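Local coordinates for protein ATP synthase subunit s, mitochondrial (Bos taurus, PDB 3E4G) that regulates mitochondrial ATP synthase, being needed for its proton conduction and blocking a proton leak through an alternative exit pathway, at residues R39-Q44 against Y86-R91; K130-L135 against Q160-S165. The protein carries 1 engineered substitution. All blocks are in the same frame, centred on the assembly; numbering follows the deposited sequence. Where two conformers were deposited one is given.

Both interactions lie in one leucine-rich repeat protein, but only interaction 1 joins two annotated repeats. It links LRR 1 to LRR 2 at the surface. It reaches past strand 63-69, which lies between strands 37-40 and 89-93 in the sheet. Interaction 2 lies toward the C-terminal end of the sheet. There helix 129-134 of LRR 4 packs against helix 155-165, which follows the last annotated repeat. Their centres are 24 Å apart, and their nearest atoms are about 8 Å apart without touching. Along the chain they follow in series. The magnesium ion is bound by Gly35 and Thr69, and neither interaction forms part of that site. One contact is polar and the other apolar.

Interaction 1: R39-Q44 against Y86-R91; sequences RYHGQQ and YVEKIR
His41 reaches across to Tyr86 with the far nitrogen of its ring. NE2 donates to the backbone O of Tyr86 at 2.8 Å, and the bond is almost straight at 177°. The acceptor lies in the plane of the imidazole, at the ring edge. The donor, however, is tilted from the carbonyl plane. The first torsion of His41 (chi1 -81°) sets CG beside the backbone N and opposite the carbonyl carbon, which swings the ring toward Tyr86. This is the tight part of the contact. His41 NE2 also sits 3.3 Å from Tyr86 CB, while the phenol end leads away. Glu88 comes to another point of the imidazole edge, with His41 CE1 3.6 Å from Glu88 OE2. Carboxylate and ring are nearly perpendicular. The other carboxylate oxygen, OE1, is hydrogen-bonded to Gln64 of strand 63-69, which helps to place the group.

The loose side lies at Arg39 and Lys89. Arg39 NH2 comes no nearer than 4.5 Å to Lys89 NZ, a pair of like charges. Arg39 turns instead to its own segment, where its NH1 donates to Gln43 O at 3.0 Å. The bond to Gln43 O reaches the last residue of the type II turn from Tyr40 to Gln43, where Gly42 has positive phi. The same NH1 also bonds Gln64.

A leucine in place of His41 would probably leave Tyr86 O without this donor and remove a direct polar tie between the two segments. The bond direction implies that NE2 carries a hydrogen. The nearby Glu88 carboxylate may stabilise a positive charge on the imidazole, but the charge itself is not established.

Interaction 2: K130-L135 against Q160-S165; sequences KGIIAL and QAFKTS
Phe162 pushes the edge of its ring against Ile132. The side chain of Phe162 does not leave its backbone pointing straight at helix 129-134. The first torsion (chi1 -74°) puts CG beside the backbone N, opposite the carbonyl carbon, and the end of the ring then comes close. The branch of Ile132 that does the touching is CG2. With chi1 at -61°, CG1 lies beside the backbone N and CG2 is left anti to it. CG2 meets Phe162 CE2 at 3.8 Å, in the ring plane, and the two side chains cross at about a right angle. Phe162 CZ is also 3.5 Å from Ile132 O, again near the ring plane. Leu135 gives a looser neighbour, with CB 4.4 Å from Phe162 CZ.

Ile133 makes a separate contact. The second torsion (chi2 -78°) bends the longer branch over, and CD1 rests 3.5 Å from Ala161 CB. The small methyl of Ala161 allows this close meeting.

Leu135 and Phe162 both touch Leu144 of strand 143-147, so the helical side of the fold and the sheet share an apolar layer. Helices packed side by side over parallel strands are characteristic of the leucine-rich repeat fold.

Interaction 1: R39-Q44 against Y86-R91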
ATOM      1  N   ARG A  39      -9.483  -4.075   5.137  1.00  6.77           N
ATOM      2  CA  ARG A  39     -10.353  -5.234   5.419  1.00  6.54           C
ATOM      3  C   ARG A  39      -9.510  -6.247   6.169  1.00  6.26           C
ATOM      4  O   ARG A  39      -8.374  -6.568   5.760  1.00  6.78           O
ATOM      5  CB  ARG A  39     -10.893  -5.857   4.142  1.00  6.93           C
ATOM      6  CG  ARG A  39     -11.919  -6.963   4.449  1.00  7.03           C
ATOM      7  CD  ARG A  39     -12.476  -7.628   3.206  1.00  7.53           C
ATOM      8  NE  ARG A  39     -11.451  -8.190   2.337  1.00  7.26           N
ATOM      9  CZ  ARG A  39     -10.663  -9.214   2.670  1.00  7.75           C
ATOM     10  NH1 ARG A  39     -10.863  -9.890   3.832  1.00  8.61           N
ATOM     11  NH2 ARG A  39      -9.667  -9.555   1.891  1.00  8.47           N
ATOM     12  N   TYR A  40     -10.058  -6.728   7.286  1.00  6.48           N
ATOM     13  CA  TYR A  40      -9.329  -7.694   8.140  1.00  6.60           C
ATOM     14  C   TYR A  40      -9.541  -9.121   7.653  1.00  6.89           C
ATOM     15  O   TYR A  40     -10.580  -9.521   7.104  1.00  7.25           O
ATOM     16  CB  TYR A  40      -9.832  -7.571   9.581  1.00  6.93           C
ATOM     17  CG  TYR A  40      -9.575  -6.208  10.156  1.00  7.08           C
ATOM     18  CD1 TYR A  40      -8.296  -5.644  10.126  1.00  7.15           C
ATOM     19  CD2 TYR A  40     -10.606  -5.450  10.754  1.00  7.65           C
ATOM     20  CE1 TYR A  40      -8.055  -4.386  10.652  1.00  7.83           C
ATOM     21  CE2 TYR A  40     -10.360  -4.220  11.285  1.00  8.05           C
ATOM     22  CZ  TYR A  40      -9.078  -3.676  11.234  1.00  8.26           C
ATOM     23  OH  TYR A  40      -8.886  -2.411  11.766  1.00  9.98           O
ATOM     24  N   HIS A  41      -8.484  -9.930   7.913  1.00  6.79           N
ATOM     25  CA  HIS A  41      -8.625 -11.390   7.767  1.00  7.42           C
ATOM     26  C   HIS A  41      -9.872 -11.829   8.520  1.00  8.41           C
ATOM     27  O   HIS A  41     -10.120 -11.463   9.651  1.00  9.19           O
ATOM     28  CB  HIS A  41      -7.406 -12.088   8.361  1.00  7.81           C
ATOM     29  CG  HIS A  41      -6.255 -12.089   7.448  1.00  7.58           C
ATOM     30  ND1 HIS A  41      -6.114 -13.027   6.457  1.00  8.54           N
ATOM     31  CD2 HIS A  41      -5.185 -11.212   7.346  1.00  7.62           C
ATOM     32  CE1 HIS A  41      -5.016 -12.739   5.792  1.00  8.46           C
ATOM     33  NE2 HIS A  41      -4.441 -11.626   6.281  1.00  7.71           N
ATOM     34  N   GLY A  42     -10.627 -12.708   7.817  1.00  8.90           N
ATOM     35  CA  GLY A  42     -11.839 -13.316   8.396  1.00  9.73           C
ATOM     36  C   GLY A  42     -13.069 -12.490   8.283  1.00  7.99           C
ATOM     37  O   GLY A  42     -14.142 -12.943   8.708  1.00  8.10           O
ATOM     38  N   GLN A  43     -12.992 -11.276   7.705  1.00  7.53           N
ATOM     39  CA  GLN A  43     -14.165 -10.431   7.568  0.50  7.43           C
ATOM     40  C   GLN A  43     -14.418 -10.122   6.104  1.00  7.27           C
ATOM     41  O   GLN A  43     -13.516  -9.841   5.309  1.00  8.62           O
ATOM     42  CB  GLN A  43     -14.012  -9.147   8.359  0.50  8.27           C
ATOM     43  CG  GLN A  43     -13.752  -9.444   9.821  0.50  8.72           C
ATOM     44  CD  GLN A  43     -13.978  -8.250  10.676  0.50  8.42           C
ATOM     45  OE1 GLN A  43     -13.768  -7.098  10.299  0.50  8.80           O
ATOM     46  NE2 GLN A  43     -14.501  -8.523  11.874  0.50 11.62           N
ATOM     47  N   GLN A  44     -15.721 -10.153   5.775  1.00  7.85           N
ATOM     48  CA  GLN A  44     -16.149  -9.780   4.447  1.00  9.31           C
ATOM     49  C   GLN A  44     -16.265  -8.248   4.261  1.00  9.09           C
ATOM     50  O   GLN A  44     -16.003  -7.740   3.141  1.00 10.99           O
ATOM     51  CB  GLN A  44     -17.442 -10.463   4.121  1.00 12.59           C
ATOM     52  CG  GLN A  44     -17.727 -10.337   2.670  1.00 17.21           C
ATOM     53  CD  GLN A  44     -18.907 -10.896   2.081  1.00 17.52           C
ATOM     54  OE1 GLN A  44     -19.834 -11.207   2.991  1.00 18.78           O
ATOM     55  NE2 GLN A  44     -18.981 -10.909   0.829  1.00 20.79           N
ATOM     56  N   TYR A  86       0.414  -9.846   7.754  1.00  6.88           N
ATOM     57  CA  TYR A  86      -0.531 -10.656   6.982  1.00  7.27           C
ATOM     58  C   TYR A  86      -1.155  -9.904   5.818  1.00  7.11           C
ATOM     59  O   TYR A  86      -2.205 -10.318   5.284  1.00  7.15           O
ATOM     60  CB  TYR A  86      -1.627 -11.238   7.894  1.00  8.24           C
ATOM     61  CG  TYR A  86      -1.088 -11.856   9.146  1.00  8.00           C
ATOM     62  CD1 TYR A  86      -0.479 -13.136   9.137  1.00  9.57           C
ATOM     63  CD2 TYR A  86      -1.182 -11.177  10.331  1.00  8.42           C
ATOM     64  CE1 TYR A  86      -0.001 -13.694  10.303  1.00  9.68           C
ATOM     65  CE2 TYR A  86      -0.743 -11.770  11.546  1.00  8.71           C
ATOM     66  CZ  TYR A  86      -0.196 -13.048  11.496  1.00  8.47           C
ATOM     67  OH  TYR A  86       0.247 -13.661  12.665  1.00  9.52           O
ATOM     68  N   VAL A  87      -0.548  -8.794   5.371  1.00  6.66           N
ATOM     69  CA  VAL A  87      -1.135  -8.013   4.246  1.00  6.15           C
ATOM     70  C   VAL A  87      -0.902  -8.729   2.933  1.00  6.40           C
ATOM     71  O   VAL A  87       0.240  -8.973   2.531  1.00  7.48           O
ATOM     72  CB  VAL A  87      -0.540  -6.592   4.234  1.00  6.90           C
ATOM     73  CG1 VAL A  87      -1.147  -5.825   3.036  1.00  7.48           C
ATOM     74  CG2 VAL A  87      -0.754  -5.873   5.541  1.00  7.74           C
ATOM     75  N   GLU A  88      -1.991  -9.036   2.251  1.00  6.31           N
ATOM     76  CA  GLU A  88      -1.932  -9.780   1.015  1.00  6.53           C
ATOM     77  C   GLU A  88      -2.300  -8.984  -0.233  1.00  6.73           C
ATOM     78  O   GLU A  88      -1.871  -9.356  -1.328  1.00  6.90           O
ATOM     79  CB  GLU A  88      -2.863 -11.027   1.097  1.00  6.97           C
ATOM     80  CG  GLU A  88      -2.363 -11.956   2.148  1.00  8.44           C
ATOM     81  CD  GLU A  88      -3.188 -13.158   2.381  1.00 10.05           C
ATOM     82  OE1 GLU A  88      -4.331 -13.254   1.922  1.00 10.11           O
ATOM     83  OE2 GLU A  88      -2.767 -14.008   3.231  1.00 16.09           O
ATOM     84  N   LYS A  89      -3.130  -7.947  -0.083  1.00  6.39           N
ATOM     85  CA  LYS A  89      -3.669  -7.171  -1.197  1.00  6.37           C
ATOM     86  C   LYS A  89      -3.516  -5.694  -0.886  1.00  6.57           C
ATOM     87  O   LYS A  89      -3.932  -5.238   0.187  1.00  6.63           O
ATOM     88  CB  LYS A  89      -5.158  -7.463  -1.401  1.00  7.11           C
ATOM     89  CG  LYS A  89      -5.496  -8.886  -1.810  1.00  8.09           C
ATOM     90  CD  LYS A  89      -7.014  -9.122  -1.821  1.00  8.33           C
ATOM     91  CE  LYS A  89      -7.422 -10.336  -2.535  1.00  9.53           C
ATOM     92  NZ  LYS A  89      -8.856 -10.688  -2.388  1.00  9.54           N
ATOM     93  N   ILE A  90      -2.953  -4.934  -1.852  1.00  6.36           N
ATOM     94  CA  ILE A  90      -2.909  -3.480  -1.750  1.00  6.21           C
ATOM     95  C   ILE A  90      -3.352  -2.886  -3.062  1.00  6.24           C
ATOM     96  O   ILE A  90      -2.841  -3.224  -4.129  1.00  7.41           O
ATOM     97  CB  ILE A  90      -1.485  -2.959  -1.416  1.00  6.65           C
ATOM     98  CG1 ILE A  90      -1.012  -3.501  -0.067  1.00  6.87           C
ATOM     99  CG2 ILE A  90      -1.467  -1.409  -1.435  1.00  7.88           C
ATOM    100  CD1 ILE A  90       0.436  -3.121   0.261  1.00  7.87           C
ATOM    101  N   ARG A  91      -4.302  -1.950  -2.990  0.50  6.45           N
ATOM    102  CA  ARG A  91      -4.720  -1.140  -4.137  0.50  6.32           C
ATOM    103  C   ARG A  91      -4.409   0.319  -3.794  0.50  6.02           C
ATOM    104  O   ARG A  91      -4.816   0.809  -2.726  0.50  6.38           O
ATOM    105  CB  ARG A  91      -6.219  -1.324  -4.389  0.50  7.55           C
ATOM    106  CG  ARG A  91      -6.723  -0.583  -5.537  0.50  9.04           C
ATOM    107  CD  ARG A  91      -8.174  -1.136  -5.787  0.50  9.36           C
ATOM    108  NE  ARG A  91      -8.651  -0.696  -7.012  0.50 11.12           N
ATOM    109  CZ  ARG A  91      -9.416   0.483  -7.035  0.50 10.50           C
ATOM    110  NH1 ARG A  91      -9.635   1.103  -5.909  0.50 20.23           N
ATOM    111  NH2 ARG A  91     -10.000   0.837  -8.151  0.50 14.87           N
TER

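Interaction 2: K130-L135 against Q160-S165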
ATOM      1  N   LYS A 130      10.702   3.280 -12.407  1.00 11.22           N
ATOM      2  CA  LYS A 130      11.554   2.945 -11.245  1.00 11.48           C
ATOM      3  C   LYS A 130      10.770   2.406 -10.071  1.00 10.63           C
ATOM      4  O   LYS A 130      11.163   1.439  -9.403  1.00 11.38           O
ATOM      5  CB  LYS A 130      12.335   4.191 -10.794  1.00 13.30           C
ATOM      6  CG  LYS A 130      13.323   4.047  -9.741  1.00 18.97           C
ATOM      7  CD  LYS A 130      14.165   5.327  -9.569  1.00 23.76           C
ATOM      8  CE  LYS A 130      13.406   6.288  -8.832  1.00 26.57           C
ATOM      9  NZ  LYS A 130      13.788   6.421  -7.441  1.00 24.90           N
ATOM     10  N   GLY A 131       9.646   3.036  -9.757  1.00  9.64           N
ATOM     11  CA  GLY A 131       8.841   2.570  -8.655  1.00  9.09           C
ATOM     12  C   GLY A 131       8.236   1.196  -8.926  1.00  8.23           C
ATOM     13  O   GLY A 131       8.129   0.363  -8.036  1.00  9.45           O
ATOM     14  N   ILE A 132       7.810   1.002 -10.167  1.00  8.84           N
ATOM     15  CA  ILE A 132       7.235  -0.314 -10.524  1.00  9.01           C
ATOM     16  C   ILE A 132       8.266  -1.392 -10.395  1.00  9.12           C
ATOM     17  O   ILE A 132       8.002  -2.486  -9.868  1.00 10.12           O
ATOM     18  CB  ILE A 132       6.599  -0.251 -11.943  1.00 10.27           C
ATOM     19  CG1 ILE A 132       5.452   0.774 -12.032  1.00  9.91           C
ATOM     20  CG2 ILE A 132       6.153  -1.663 -12.383  1.00 11.09           C
ATOM     21  CD1 ILE A 132       4.390   0.612 -10.993  1.00  9.87           C
ATOM     22  N   ILE A 133       9.468  -1.177 -10.917  1.00 10.61           N
ATOM     23  CA  ILE A 133      10.452  -2.229 -10.937  1.00 12.33           C
ATOM     24  C   ILE A 133      10.862  -2.630  -9.485  1.00 11.20           C
ATOM     25  O   ILE A 133      11.135  -3.793  -9.269  1.00 12.81           O
ATOM     26  CB  ILE A 133      11.683  -1.770 -11.809  1.00 15.25           C
ATOM     27  CG1 ILE A 133      11.309  -1.734 -13.263  1.00 18.57           C
ATOM     28  CG2 ILE A 133      12.889  -2.688 -11.598  1.00 19.15           C
ATOM     29  CD1 ILE A 133      11.300  -3.168 -13.885  1.00 25.67           C
ATOM     30  N   ALA A 134      10.769  -1.698  -8.534  1.00 10.38           N
ATOM     31  CA  ALA A 134      11.021  -2.006  -7.162  1.00 11.63           C
ATOM     32  C   ALA A 134      10.129  -3.166  -6.597  1.00  9.86           C
ATOM     33  O   ALA A 134      10.503  -3.885  -5.677  1.00 10.85           O
ATOM     34  CB  ALA A 134      10.916  -0.772  -6.321  1.00 13.03           C
ATOM     35  N   LEU A 135       8.935  -3.296  -7.187  1.00  8.80           N
ATOM     36  CA  LEU A 135       7.980  -4.328  -6.728  1.00  8.96           C
ATOM     37  C   LEU A 135       8.450  -5.739  -6.961  1.00  9.03           C
ATOM     38  O   LEU A 135       7.826  -6.685  -6.434  1.00  9.30           O
ATOM     39  CB  LEU A 135       6.607  -4.102  -7.354  1.00  9.83           C
ATOM     40  CG  LEU A 135       6.053  -2.683  -7.121  1.00 10.89           C
ATOM     41  CD1 LEU A 135       4.745  -2.530  -7.961  1.00 13.64           C
ATOM     42  CD2 LEU A 135       5.867  -2.390  -5.576  1.00 13.10           C
ATOM     43  N   GLN A 160       9.044  -7.487 -19.657  1.00 20.50           N
ATOM     44  CA  GLN A 160      10.183  -8.402 -19.725  1.00 22.85           C
ATOM     45  C   GLN A 160      10.903  -8.593 -18.432  1.00 25.96           C
ATOM     46  O   GLN A 160      11.261  -9.752 -18.112  1.00 25.98           O
ATOM     47  CB  GLN A 160      11.161  -7.961 -20.798  1.00 24.77           C
ATOM     48  CG  GLN A 160      10.512  -8.102 -22.183  1.00 28.84           C
ATOM     49  CD  GLN A 160       9.921  -9.525 -22.464  1.00 33.05           C
ATOM     50  OE1 GLN A 160      10.655 -10.528 -22.340  1.00 37.52           O
ATOM     51  NE2 GLN A 160       8.638  -9.613 -22.886  1.00 34.04           N
ATOM     52  N   ALA A 161      11.020  -7.504 -17.687  1.00 24.88           N
ATOM     53  CA  ALA A 161      11.648  -7.523 -16.350  1.00 26.16           C
ATOM     54  C   ALA A 161      10.941  -8.486 -15.447  1.00 23.56           C
ATOM     55  O   ALA A 161      11.560  -9.278 -14.709  1.00 26.52           O
ATOM     56  CB  ALA A 161      11.757  -6.159 -15.720  1.00 27.34           C
ATOM     57  N   PHE A 162       9.621  -8.363 -15.391  1.00 19.85           N
ATOM     58  CA  PHE A 162       8.809  -9.260 -14.545  1.00 17.34           C
ATOM     59  C   PHE A 162       8.773 -10.673 -15.077  1.00 17.80           C
ATOM     60  O   PHE A 162       8.651 -11.659 -14.295  1.00 18.48           O
ATOM     61  CB  PHE A 162       7.420  -8.678 -14.255  1.00 15.87           C
ATOM     62  CG  PHE A 162       7.368  -7.558 -13.279  1.00 15.53           C
ATOM     63  CD1 PHE A 162       7.691  -7.722 -11.953  1.00 19.65           C
ATOM     64  CD2 PHE A 162       6.805  -6.417 -13.644  1.00 19.92           C
ATOM     65  CE1 PHE A 162       7.603  -6.680 -11.070  1.00 19.22           C
ATOM     66  CE2 PHE A 162       6.732  -5.375 -12.781  1.00 19.14           C
ATOM     67  CZ  PHE A 162       7.263  -5.480 -11.527  1.00 19.85           C
ATOM     68  N   LYS A 163       8.910 -10.822 -16.383  1.00 19.96           N
ATOM     69  CA  LYS A 163       8.930 -12.148 -16.933  1.00 21.76           C
ATOM     70  C   LYS A 163      10.037 -12.992 -16.418  1.00 22.14           C
ATOM     71  O   LYS A 163       9.858 -14.188 -16.106  1.00 24.99           O
ATOM     72  CB  LYS A 163       9.026 -12.153 -18.439  1.00 23.76           C
ATOM     73  CG  LYS A 163       7.677 -12.167 -19.098  1.00 30.17           C
ATOM     74  CD  LYS A 163       7.827 -12.268 -20.656  1.00 35.67           C
ATOM     75  CE  LYS A 163       6.453 -12.149 -21.369  1.00 40.68           C
ATOM     76  NZ  LYS A 163       6.556 -11.766 -22.828  1.00 43.82           N
ATOM     77  N   THR A 164      11.114 -12.286 -16.141  1.00 22.96           N
ATOM     78  CA  THR A 164      12.290 -12.943 -15.593  1.00 26.70           C
ATOM     79  C   THR A 164      12.237 -13.037 -14.050  1.00 25.76           C
ATOM     80  O   THR A 164      12.536 -14.121 -13.498  1.00 27.22           O
ATOM     81  CB  THR A 164      13.586 -12.371 -16.112  1.00 28.18           C
ATOM     82  OG1 THR A 164      13.656 -10.954 -15.944  1.00 37.97           O
ATOM     83  CG2 THR A 164      13.689 -12.654 -17.575  1.00 32.29           C
ATOM     84  N   SER A 165      11.862 -11.984 -13.362  1.00 23.39           N
ATOM     85  CA  SER A 165      11.979 -11.899 -11.888  1.00 23.64           C
ATOM     86  C   SER A 165      10.801 -12.519 -11.204  1.00 19.81           C
ATOM     87  O   SER A 165      10.929 -12.904 -10.032  1.00 23.81           O
ATOM     88  CB  SER A 165      12.122 -10.426 -11.324  1.00 26.54           C
ATOM     89  OG  SER A 165      11.065  -9.529 -11.718  1.00 25.94           O
TER